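Local coordinates for protein glutathione S-transferase 1 (Ascaris suum, PDB 4Q5F) that conjugates reduced glutathione to a wide range of hydrophobic electrophiles and can also act as a glutathione peroxidase, at residues F87-K92 and K163-A168. Sequence-based numbering, arbitrary orientation.
Sequences FGLAGK and KSVTWA
Val165 meets Leu89 through a single methyl pair, CG1 of the valine lying 3.7 Å from CD2 of the leucine. The same leucine methyl also rests 3.5 Å from the carbonyl O of Val165, so one branch of Leu89 covers both side chain and backbone here. Leu89 can reach that far because its CG stands anti to its own carbonyl carbon (chi1 -68°), which carries the branch away from the C=O used further along. Branched apolar residues suit this spot because their methyls pack on each other and, for Val165, on Leu203 and Tyr159; Gln36 of helix 27-37 touches both.

At Thr166, the N-cap of helix 167-182, the two backbones come nearest, 4.4 Å between the CA atoms of Thr166 and Leu89. Threonine is a common N-cap residue, and here its CB packs 3.4 Å from Leu89 O while the methyl CG2 is turned to the backbone of Ala90 and Gly91. The backbone N of Thr166 is hydrogen-bonded to Asp169 OD2, as in the capping box, Ser/Thr-X-X-Asp, that begins this helix of the all-helical C-terminal domain in glutathione transferases. The loop 87-92 is the linker from the thioredoxin-like N-terminal domain, so the contact joins the two domains.

Trp167 gives its backbone N-H to Leu89 O at 2.8 Å, with a bent N-H...O angle of 144° but in the carbonyl plane. A first-turn amide has no helical acceptor, and the linker carbonyl supplies one. Beyond it, the indole presents its edge to Ala90, whose CA is 3.9 Å from CD1; a small residue fits between that edge and Glu97 and Arg85. The broad, buried indole also spans Ile33, Tyr80 and Val100, and packs edge-to-face with Phe104, its side chain about 10 Å from bound glutathione.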
loop_
_atom_site.group_PDB
_atom_site.type_symbol
_atom_site.label_atom_id
_atom_site.label_comp_id
_atom_site.label_asym_id
_atom_site.label_seq_id
_atom_site.Cartn_x
_atom_site.Cartn_y
_atom_site.Cartn_z
ATOM N N PHE B 87 -8.740 -12.250 -12.541
ATOM C CA PHE B 87 -8.367 -13.635 -12.831
ATOM C C PHE B 87 -8.759 -14.613 -11.722
ATOM O O PHE B 87 -8.336 -15.769 -11.733
ATOM C CB PHE B 87 -6.858 -13.742 -13.078
ATOM C CG PHE B 87 -6.345 -12.836 -14.169
ATOM C CD1 PHE B 87 -7.209 -12.260 -15.089
ATOM C CD2 PHE B 87 -4.990 -12.570 -14.277
ATOM C CE1 PHE B 87 -6.729 -11.432 -16.088
ATOM C CE2 PHE B 87 -4.507 -11.744 -15.274
ATOM C CZ PHE B 87 -5.377 -11.174 -16.179
ATOM N N GLY B 88 -9.560 -14.154 -10.766
ATOM C CA GLY B 88 -9.999 -15.008 -9.678
ATOM C C GLY B 88 -8.857 -15.493 -8.802
ATOM O O GLY B 88 -8.877 -16.623 -8.314
ATOM N N LEU B 89 -7.859 -14.635 -8.608
ATOM C CA LEU B 89 -6.716 -14.936 -7.749
ATOM C C LEU B 89 -6.647 -13.935 -6.601
ATOM O O LEU B 89 -5.562 -13.566 -6.149
ATOM C CB LEU B 89 -5.415 -14.882 -8.557
ATOM C CG LEU B 89 -5.222 -15.966 -9.616
ATOM C CD1 LEU B 89 -4.062 -15.613 -10.530
ATOM C CD2 LEU B 89 -4.987 -17.312 -8.951
ATOM N N ALA B 90 -7.813 -13.502 -6.132
ATOM C CA ALA B 90 -7.897 -12.434 -5.140
ATOM C C ALA B 90 -8.555 -12.884 -3.836
ATOM O O ALA B 90 -8.508 -12.164 -2.842
ATOM C CB ALA B 90 -8.646 -11.244 -5.725
ATOM N N GLY B 91 -9.152 -14.072 -3.842
ATOM C CA GLY B 91 -9.887 -14.574 -2.691
ATOM C C GLY B 91 -11.324 -14.882 -3.062
ATOM O O GLY B 91 -11.874 -14.271 -3.978
ATOM N N LYS B 92 -11.934 -15.819 -2.341
ATOM C CA LYS B 92 -13.269 -16.306 -2.682
ATOM C C LYS B 92 -14.401 -15.529 -2.006
ATOM O O LYS B 92 -15.567 -15.720 -2.345
ATOM C CB LYS B 92 -13.386 -17.796 -2.345
ATOM C CG LYS B 92 -12.844 -18.728 -3.426
ATOM C CD LYS B 92 -13.775 -18.791 -4.631
ATOM C CE LYS B 92 -13.429 -19.959 -5.545
ATOM N NZ LYS B 92 -14.451 -20.162 -6.613
ATOM N N LYS B 163 -7.424 -21.890 0.303
ATOM C CA LYS B 163 -6.824 -23.172 -0.056
ATOM C C LYS B 163 -6.162 -23.155 -1.433
ATOM O O LYS B 163 -5.596 -24.163 -1.862
ATOM C CB LYS B 163 -7.888 -24.270 -0.018
ATOM N N SER B 164 -6.236 -22.020 -2.124
ATOM C CA SER B 164 -5.605 -21.875 -3.434
ATOM C C SER B 164 -4.807 -20.576 -3.521
ATOM O O SER B 164 -5.021 -19.648 -2.739
ATOM C CB SER B 164 -6.651 -21.927 -4.551
ATOM O OG SER B 164 -7.504 -20.795 -4.512
ATOM N N VAL B 165 -3.893 -20.522 -4.485
ATOM C CA VAL B 165 -2.965 -19.406 -4.627
ATOM C C VAL B 165 -3.684 -18.085 -4.913
ATOM O O VAL B 165 -4.714 -18.063 -5.588
ATOM C CB VAL B 165 -1.930 -19.696 -5.750
ATOM C CG1 VAL B 165 -2.543 -19.492 -7.139
ATOM C CG2 VAL B 165 -0.688 -18.839 -5.576
ATOM N N THR B 166 -3.136 -16.994 -4.384
ATOM C CA THR B 166 -3.633 -15.648 -4.666
ATOM C C THR B 166 -2.490 -14.780 -5.191
ATOM O O THR B 166 -1.334 -15.203 -5.196
ATOM C CB THR B 166 -4.238 -14.983 -3.414
ATOM O OG1 THR B 166 -3.218 -14.795 -2.423
ATOM C CG2 THR B 166 -5.360 -15.838 -2.836
ATOM N N TRP B 167 -2.811 -13.567 -5.629
ATOM C CA TRP B 167 -1.801 -12.689 -6.211
ATOM C C TRP B 167 -0.766 -12.256 -5.177
ATOM O O TRP B 167 0.391 -12.015 -5.516
ATOM C CB TRP B 167 -2.448 -11.459 -6.859
ATOM C CG TRP B 167 -3.204 -10.573 -5.910
ATOM C CD1 TRP B 167 -4.545 -10.600 -5.655
ATOM C CD2 TRP B 167 -2.667 -9.517 -5.101
ATOM N NE1 TRP B 167 -4.874 -9.632 -4.739
ATOM C CE2 TRP B 167 -3.738 -8.953 -4.384
ATOM C CE3 TRP B 167 -1.382 -8.998 -4.916
ATOM C CZ2 TRP B 167 -3.566 -7.896 -3.492
ATOM C CZ3 TRP B 167 -1.215 -7.948 -4.031
ATOM C CH2 TRP B 167 -2.299 -7.408 -3.331
ATOM N N ALA B 168 -1.181 -12.163 -3.918
ATOM C CA ALA B 168 -0.261 -11.808 -2.845
ATOM C C ALA B 168 0.794 -12.893 -2.682
ATOM O O ALA B 168 1.965 -12.600 -2.444
ATOM C CB ALA B 168 -1.016 -11.599 -1.542
#